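NO-binding heme-dependent sensor protein (Shewanella oneidensis, PDB 4U9B) binds heme and nitric oxide at its iron, and probably acts as an H-NOX gas sensor in signalling. Local coordinates at residues His152-Cys164 with Gly168-Asn180. Numbering follows the deposited sequence.
Sequences HFQQKIQISHDTC and GADHCMLIIELQN. With ZN (zinc ion), chain D.
A zinc site closes the turn end of an antiparallel beta hairpin, strands 156-163 and 172-179, where H161, C164 and C172 meet round the metal. H161 NE2 lies 2.1 Å from the zinc ion, and C164 SG and C172 SG each bind it at 2.3 Å. C139, at the start of helix 139-152, is the fourth ligand. One face of the H161 ring is covered by L174 CD1, a CH-pi contact 3.8 Å from the ring centroid. E143, also of helix 139-152, is hydrogen-bonded to H161 ND1. The hairpin forms one edge of the four-stranded H-NOX sheet, with strand 156-163 outermost. S160 pairs with I175, and Q158 with E177, through two backbone hydrogen bonds each. I157, I159 and I176 lie on the same face as H161; I157 and I159 pack on helix 139-152. Q179 is on the other face, and its extended chain carries the amide across to K156 and Q158. K156 NZ donates a hydrogen bond to Q179 OE1 at 2.9 Å. Q179 NE2 gives E177 OE2 a hydrogen bond in the amide plane, on the anti lone pair, and Q158 OE1 a weak one. A leucine here would probably leave K156 NZ without this acceptor and E177 OE2 without its amide donor.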
ATOM      1  N   HIS A 152      -6.059   9.296   8.639  1.00 39.05           N
ATOM      2  CA  HIS A 152      -6.992  10.098   7.856  1.00 38.53           C
ATOM      3  C   HIS A 152      -8.299  10.351   8.607  1.00 38.76           C
ATOM      4  O   HIS A 152      -8.812  11.470   8.615  1.00 36.70           O
ATOM      5  CB  HIS A 152      -7.276   9.397   6.527  1.00 38.46           C
ATOM      6  CG  HIS A 152      -8.250  10.120   5.651  1.00 37.84           C
ATOM      7  ND1 HIS A 152      -7.889  11.192   4.862  1.00 37.89           N
ATOM      8  CD2 HIS A 152      -9.568   9.917   5.428  1.00 36.91           C
ATOM      9  CE1 HIS A 152      -8.946  11.620   4.197  1.00 38.38           C
ATOM     10  NE2 HIS A 152      -9.979  10.863   4.521  1.00 39.28           N
ATOM     11  N   PHE A 153      -8.825   9.308   9.244  1.00 39.41           N
ATOM     12  CA  PHE A 153     -10.100   9.397   9.952  1.00 40.42           C
ATOM     13  C   PHE A 153      -9.933   9.727  11.435  1.00 41.49           C
ATOM     14  O   PHE A 153     -10.898   9.666  12.199  1.00 41.37           O
ATOM     15  CB  PHE A 153     -10.876   8.085   9.806  1.00 39.05           C
ATOM     16  CG  PHE A 153     -11.492   7.897   8.452  1.00 39.87           C
ATOM     17  CD1 PHE A 153     -12.596   8.643   8.070  1.00 39.93           C
ATOM     18  CD2 PHE A 153     -10.976   6.971   7.563  1.00 39.71           C
ATOM     19  CE1 PHE A 153     -13.170   8.470   6.826  1.00 42.40           C
ATOM     20  CE2 PHE A 153     -11.546   6.794   6.319  1.00 42.16           C
ATOM     21  CZ  PHE A 153     -12.643   7.545   5.949  1.00 42.41           C
ATOM     22  N   GLN A 154      -8.714  10.075  11.839  1.00 42.37           N
ATOM     23  CA  GLN A 154      -8.429  10.429  13.228  1.00 46.88           C
ATOM     24  C   GLN A 154      -8.771   9.283  14.174  1.00 47.51           C
ATOM     25  O   GLN A 154      -9.160   9.506  15.322  1.00 48.66           O
ATOM     26  CB  GLN A 154      -9.207  11.684  13.637  1.00 49.88           C
ATOM     27  CG  GLN A 154      -9.000  12.876  12.721  1.00 51.87           C
ATOM     28  CD  GLN A 154      -7.593  13.429  12.792  1.00 54.50           C
ATOM     29  OE1 GLN A 154      -6.791  13.015  13.628  1.00 53.94           O
ATOM     30  NE2 GLN A 154      -7.285  14.375  11.911  1.00 57.47           N
ATOM     31  N   GLN A 155      -8.622   8.059  13.677  1.00 45.20           N
ATOM     32  CA  GLN A 155      -8.954   6.859  14.431  1.00 44.84           C
ATOM     33  C   GLN A 155      -7.682   6.145  14.874  1.00 44.93           C
ATOM     34  O   GLN A 155      -6.803   5.888  14.059  1.00 44.00           O
ATOM     35  CB  GLN A 155      -9.819   5.926  13.576  1.00 46.67           C
ATOM     36  CG  GLN A 155     -10.208   4.618  14.252  1.00 47.68           C
ATOM     37  CD  GLN A 155     -11.081   4.836  15.470  1.00 47.54           C
ATOM     38  OE1 GLN A 155     -12.271   5.128  15.351  1.00 46.32           O
ATOM     39  NE2 GLN A 155     -10.490   4.704  16.650  1.00 48.84           N
ATOM     40  N   LYS A 156      -7.576   5.835  16.161  1.00 43.33           N
ATOM     41  CA  LYS A 156      -6.447   5.053  16.652  1.00 42.14           C
ATOM     42  C   LYS A 156      -6.740   3.567  16.475  1.00 36.98           C
ATOM     43  O   LYS A 156      -7.848   3.116  16.759  1.00 37.09           O
ATOM     44  CB  LYS A 156      -6.156   5.363  18.121  1.00 46.59           C
ATOM     45  CG  LYS A 156      -4.924   4.649  18.651  1.00 49.86           C
ATOM     46  CD  LYS A 156      -4.702   4.914  20.128  1.00 53.68           C
ATOM     47  CE  LYS A 156      -3.428   4.242  20.624  1.00 55.63           C
ATOM     48  NZ  LYS A 156      -3.369   2.793  20.270  1.00 58.09           N
ATOM     49  N   ILE A 157      -5.753   2.814  15.995  1.00 33.74           N
ATOM     50  CA  ILE A 157      -5.921   1.378  15.791  1.00 30.44           C
ATOM     51  C   ILE A 157      -4.707   0.579  16.253  1.00 31.66           C
ATOM     52  O   ILE A 157      -3.617   1.120  16.440  1.00 32.60           O
ATOM     53  CB  ILE A 157      -6.196   1.039  14.304  1.00 28.29           C
ATOM     54  CG1 ILE A 157      -5.002   1.411  13.414  1.00 25.61           C
ATOM     55  CG2 ILE A 157      -7.452   1.751  13.825  1.00 28.11           C
ATOM     56  CD1 ILE A 157      -5.055   0.787  12.031  1.00 26.42           C
ATOM     57  N   GLN A 158      -4.930  -0.718  16.438  1.00 31.85           N
ATOM     58  CA  GLN A 158      -3.868  -1.682  16.683  1.00 31.30           C
ATOM     59  C   GLN A 158      -4.079  -2.821  15.692  1.00 29.01           C
ATOM     60  O   GLN A 158      -5.224  -3.164  15.390  1.00 29.38           O
ATOM     61  CB  GLN A 158      -3.904  -2.188  18.128  1.00 35.81           C
ATOM     62  CG  GLN A 158      -2.555  -2.244  18.814  1.00 45.80           C
ATOM     63  CD  GLN A 158      -2.673  -2.561  20.295  1.00 50.82           C
ATOM     64  OE1 GLN A 158      -3.677  -3.117  20.746  1.00 52.50           O
ATOM     65  NE2 GLN A 158      -1.651  -2.198  21.063  1.00 53.90           N
ATOM     66  N   ILE A 159      -2.993  -3.386  15.170  1.00 24.90           N
ATOM     67  CA  ILE A 159      -3.095  -4.479  14.206  1.00 24.10           C
ATOM     68  C   ILE A 159      -2.309  -5.700  14.664  1.00 23.82           C
ATOM     69  O   ILE A 159      -1.121  -5.611  14.982  1.00 25.68           O
ATOM     70  CB  ILE A 159      -2.598  -4.053  12.804  1.00 23.71           C
ATOM     71  CG1 ILE A 159      -3.450  -2.888  12.287  1.00 23.17           C
ATOM     72  CG2 ILE A 159      -2.651  -5.240  11.823  1.00 21.29           C
ATOM     73  CD1 ILE A 159      -3.093  -2.405  10.893  1.00 24.23           C
ATOM     74  N   SER A 160      -2.999  -6.836  14.700  1.00 24.01           N
ATOM     75  CA  SER A 160      -2.369  -8.131  14.913  1.00 25.19           C
ATOM     76  C   SER A 160      -2.265  -8.836  13.570  1.00 23.31           C
ATOM     77  O   SER A 160      -3.245  -8.950  12.840  1.00 28.24           O
ATOM     78  CB  SER A 160      -3.161  -8.978  15.908  1.00 28.64           C
ATOM     79  OG  SER A 160      -3.214  -8.348  17.178  1.00 34.04           O
ATOM     80  N   HIS A 161      -1.066  -9.303  13.259  1.00 21.71           N
ATOM     81  CA  HIS A 161      -0.749  -9.868  11.957  1.00 21.33           C
ATOM     82  C   HIS A 161      -0.110 -11.235  12.203  1.00 22.45           C
ATOM     83  O   HIS A 161       1.068 -11.446  11.914  1.00 24.30           O
ATOM     84  CB  HIS A 161       0.177  -8.900  11.209  1.00 23.31           C
ATOM     85  CG  HIS A 161       0.455  -9.263   9.783  1.00 23.15           C
ATOM     86  ND1 HIS A 161       0.927  -8.342   8.873  1.00 21.74           N
ATOM     87  CD2 HIS A 161       0.359 -10.437   9.114  1.00 24.08           C
ATOM     88  CE1 HIS A 161       1.100  -8.929   7.702  1.00 21.79           C
ATOM     89  NE2 HIS A 161       0.765 -10.201   7.823  1.00 23.26           N
ATOM     90  N   ASP A 162      -0.905 -12.157  12.749  1.00 24.62           N
ATOM     91  CA  ASP A 162      -0.382 -13.397  13.325  1.00 26.17           C
ATOM     92  C   ASP A 162      -0.390 -14.584  12.360  1.00 24.96           C
ATOM     93  O   ASP A 162       0.171 -15.639  12.663  1.00 24.87           O
ATOM     94  CB  ASP A 162      -1.171 -13.762  14.585  1.00 28.12           C
ATOM     95  CG  ASP A 162      -0.999 -12.744  15.701  1.00 31.01           C
ATOM     96  OD1 ASP A 162       0.084 -12.127  15.792  1.00 31.24           O
ATOM     97  OD2 ASP A 162      -1.945 -12.562  16.493  1.00 34.13           O
ATOM     98  N   THR A 163      -1.049 -14.421  11.219  1.00 24.33           N
ATOM     99  CA  THR A 163      -0.887 -15.331  10.090  1.00 26.66           C
ATOM    100  C   THR A 163      -0.282 -14.510   8.965  1.00 25.94           C
ATOM    101  O   THR A 163      -0.758 -13.409   8.687  1.00 24.67           O
ATOM    102  CB  THR A 163      -2.222 -15.957   9.638  1.00 27.63           C
ATOM    103  OG1 THR A 163      -2.852 -16.609  10.746  1.00 29.60           O
ATOM    104  CG2 THR A 163      -1.995 -16.971   8.517  1.00 27.98           C
ATOM    105  N   CYS A 164       0.770 -15.026   8.333  1.00 23.91           N
ATOM    106  CA  CYS A 164       1.483 -14.255   7.320  1.00 24.84           C
ATOM    107  C   CYS A 164       2.105 -15.124   6.238  1.00 26.68           C
ATOM    108  O   CYS A 164       2.678 -16.179   6.516  1.00 26.31           O
ATOM    109  CB  CYS A 164       2.572 -13.405   7.976  1.00 22.75           C
ATOM    110  SG  CYS A 164       3.390 -12.266   6.839  1.00 21.59           S
ATOM    111  N   GLY A 168       5.138 -18.698   5.231  1.00 36.07           N
ATOM    112  CA  GLY A 168       4.752 -19.871   4.464  1.00 36.50           C
ATOM    113  C   GLY A 168       3.258 -20.030   4.247  1.00 35.25           C
ATOM    114  O   GLY A 168       2.837 -20.847   3.431  1.00 38.43           O
ATOM    115  N   ALA A 169       2.454 -19.261   4.974  1.00 32.56           N
ATOM    116  CA  ALA A 169       1.000 -19.334   4.834  1.00 31.57           C
ATOM    117  C   ALA A 169       0.580 -18.876   3.442  1.00 30.68           C
ATOM    118  O   ALA A 169       1.341 -18.195   2.757  1.00 31.26           O
ATOM    119  CB  ALA A 169       0.319 -18.493   5.900  1.00 30.88           C
ATOM    120  N   ASP A 170      -0.625 -19.250   3.017  1.00 28.33           N
ATOM    121  CA  ASP A 170      -1.104 -18.851   1.693  1.00 26.12           C
ATOM    122  C   ASP A 170      -1.900 -17.550   1.761  1.00 25.55           C
ATOM    123  O   ASP A 170      -2.492 -17.116   0.772  1.00 27.20           O
ATOM    124  CB  ASP A 170      -1.946 -19.964   1.055  1.00 31.94           C
ATOM    125  CG  ASP A 170      -3.211 -20.288   1.838  1.00 37.24           C
ATOM    126  OD1 ASP A 170      -3.574 -19.541   2.770  1.00 36.12           O
ATOM    127  OD2 ASP A 170      -3.856 -21.304   1.503  1.00 42.61           O
ATOM    128  N   HIS A 171      -1.903 -16.929   2.936  1.00 24.75           N
ATOM    129  CA  HIS A 171      -2.613 -15.675   3.150  1.00 21.49           C
ATOM    130  C   HIS A 171      -2.124 -15.026   4.433  1.00 22.51           C
ATOM    131  O   HIS A 171      -1.460 -15.670   5.250  1.00 22.04           O
ATOM    132  CB  HIS A 171      -4.125 -15.908   3.236  1.00 21.08           C
ATOM    133  CG  HIS A 171      -4.552 -16.613   4.486  1.00 21.26           C
ATOM    134  ND1 HIS A 171      -4.496 -17.983   4.623  1.00 23.25           N
ATOM    135  CD2 HIS A 171      -5.028 -16.136   5.661  1.00 21.79           C
ATOM    136  CE1 HIS A 171      -4.926 -18.320   5.826  1.00 24.52           C
ATOM    137  NE2 HIS A 171      -5.253 -17.218   6.476  1.00 23.34           N
ATOM    138  N   CYS A 172      -2.454 -13.750   4.600  1.00 20.25           N
ATOM    139  CA  CYS A 172      -2.236 -13.051   5.860  1.00 18.32           C
ATOM    140  C   CYS A 172      -3.575 -12.745   6.501  1.00 18.42           C
ATOM    141  O   CYS A 172      -4.579 -12.567   5.811  1.00 18.83           O
ATOM    142  CB  CYS A 172      -1.463 -11.751   5.653  1.00 19.30           C
ATOM    143  SG  CYS A 172       0.088 -11.931   4.771  1.00 18.96           S
ATOM    144  N   MET A 173      -3.572 -12.682   7.825  1.00 18.82           N
ATOM    145  CA  MET A 173      -4.742 -12.290   8.594  1.00 20.90           C
ATOM    146  C   MET A 173      -4.376 -11.107   9.474  1.00 18.79           C
ATOM    147  O   MET A 173      -3.565 -11.230  10.393  1.00 20.62           O
ATOM    148  CB  MET A 173      -5.249 -13.455   9.444  1.00 25.07           C
ATOM    149  CG  MET A 173      -6.564 -13.176  10.154  1.00 29.51           C
ATOM    150  SD  MET A 173      -7.888 -12.672   9.030  1.00 27.09           S
ATOM    151  CE  MET A 173      -7.898 -14.049   7.887  1.00 24.19           C
ATOM    152  N   LEU A 174      -4.957  -9.956   9.158  1.00 17.54           N
ATOM    153  CA  LEU A 174      -4.732  -8.737   9.917  1.00 18.82           C
ATOM    154  C   LEU A 174      -5.964  -8.423  10.751  1.00 19.62           C
ATOM    155  O   LEU A 174      -7.015  -8.075  10.211  1.00 20.49           O
ATOM    156  CB  LEU A 174      -4.403  -7.565   8.987  1.00 20.89           C
ATOM    157  CG  LEU A 174      -2.987  -7.541   8.395  1.00 23.43           C
ATOM    158  CD1 LEU A 174      -2.757  -8.704   7.447  1.00 23.73           C
ATOM    159  CD2 LEU A 174      -2.727  -6.223   7.686  1.00 23.07           C
ATOM    160  N   ILE A 175      -5.833  -8.565  12.064  1.00 20.28           N
ATOM    161  CA  ILE A 175      -6.915  -8.236  12.980  1.00 20.34           C
ATOM    162  C   ILE A 175      -6.748  -6.796  13.430  1.00 21.14           C
ATOM    163  O   ILE A 175      -5.748  -6.441  14.056  1.00 21.90           O
ATOM    164  CB  ILE A 175      -6.940  -9.168  14.207  1.00 20.44           C
ATOM    165  CG1 ILE A 175      -6.982 -10.635  13.767  1.00 21.49           C
ATOM    166  CG2 ILE A 175      -8.125  -8.835  15.112  1.00 22.96           C
ATOM    167  CD1 ILE A 175      -8.133 -10.984  12.838  1.00 22.74           C
ATOM    168  N   ILE A 176      -7.735  -5.974  13.100  1.00 20.59           N
ATOM    169  CA  ILE A 176      -7.709  -4.557  13.422  1.00 22.32           C
ATOM    170  C   ILE A 176      -8.632  -4.264  14.600  1.00 25.51           C
ATOM    171  O   ILE A 176      -9.830  -4.555  14.548  1.00 25.60           O
ATOM    172  CB  ILE A 176      -8.138  -3.702  12.214  1.00 22.08           C
ATOM    173  CG1 ILE A 176      -7.338  -4.092  10.966  1.00 23.57           C
ATOM    174  CG2 ILE A 176      -7.952  -2.217  12.513  1.00 24.90           C
ATOM    175  CD1 ILE A 176      -8.029  -3.734   9.674  1.00 26.17           C
ATOM    176  N   GLU A 177      -8.061  -3.701  15.659  1.00 26.74           N
ATOM    177  CA  GLU A 177      -8.831  -3.266  16.816  1.00 29.98           C
ATOM    178  C   GLU A 177      -8.850  -1.746  16.883  1.00 33.86           C
ATOM    179  O   GLU A 177      -7.799  -1.107  16.956  1.00 34.25           O
ATOM    180  CB  GLU A 177      -8.248  -3.842  18.106  1.00 34.87           C
ATOM    181  CG  GLU A 177      -9.054  -3.493  19.349  1.00 37.38           C
ATOM    182  CD  GLU A 177      -8.506  -4.143  20.603  1.00 43.49           C
ATOM    183  OE1 GLU A 177      -9.095  -5.145  21.058  1.00 47.95           O
ATOM    184  OE2 GLU A 177      -7.488  -3.653  21.134  1.00 42.89           O
ATOM    185  N   LEU A 178     -10.048  -1.172  16.839  1.00 35.70           N
ATOM    186  CA  LEU A 178     -10.212   0.262  17.019  1.00 41.71           C
ATOM    187  C   LEU A 178     -10.160   0.592  18.504  1.00 46.68           C
ATOM    188  O   LEU A 178     -10.775  -0.093  19.320  1.00 48.28           O
ATOM    189  CB  LEU A 178     -11.531   0.747  16.412  1.00 41.27           C
ATOM    190  CG  LEU A 178     -11.573   0.905  14.889  1.00 42.70           C
ATOM    191  CD1 LEU A 178     -11.548  -0.444  14.184  1.00 40.43           C
ATOM    192  CD2 LEU A 178     -12.805   1.704  14.478  1.00 46.48           C
ATOM    193  N   GLN A 179      -9.419   1.641  18.844  1.00 49.71           N
ATOM    194  CA  GLN A 179      -9.258   2.055  20.231  1.00 54.77           C
ATOM    195  C   GLN A 179      -9.548   3.545  20.378  1.00 59.42           C
ATOM    196  O   GLN A 179      -9.853   4.223  19.397  1.00 60.63           O
ATOM    197  CB  GLN A 179      -7.848   1.729  20.720  1.00 56.98           C
ATOM    198  CG  GLN A 179      -7.497   0.252  20.604  1.00 59.24           C
ATOM    199  CD  GLN A 179      -6.087  -0.054  21.063  1.00 61.64           C
ATOM    200  OE1 GLN A 179      -5.246   0.838  21.164  1.00 63.67           O
ATOM    201  NE2 GLN A 179      -5.822  -1.323  21.348  1.00 62.84           N
ATOM    202  N   ASN A 180      -9.457   4.044  21.607  1.00 63.42           N
ATOM    203  CA  ASN A 180      -9.786   5.434  21.903  1.00 65.31           C
ATOM    204  C   ASN A 180      -8.537   6.303  22.015  1.00 65.49           C
ATOM    205  O   ASN A 180      -7.445   5.803  22.287  1.00 64.73           O
ATOM    206  CB  ASN A 180     -10.596   5.520  23.197  1.00 66.34           C
ATOM    207  CG  ASN A 180     -11.652   4.436  23.295  1.00 67.02           C
ATOM    208  OD1 ASN A 180     -12.721   4.538  22.693  1.00 67.76           O
ATOM    209  ND2 ASN A 180     -11.356   3.388  24.056  1.00 67.63           N
TER
HETATM  210 ZN    ZN D 203       1.720 -10.952   6.079  1.00 20.46          ZN
HETATM  211  O   HOH W   1      -9.652   6.822  17.948  1.00 53.10           O
HETATM  212  O   HOH W   2      -5.181  -6.293  17.418  1.00 41.26           O
HETATM  213  O   HOH W   3      -3.732 -11.984  12.971  1.00 26.73           O
HETATM  214  O   HOH W   4      -5.542 -17.652   9.197  1.00 37.63           O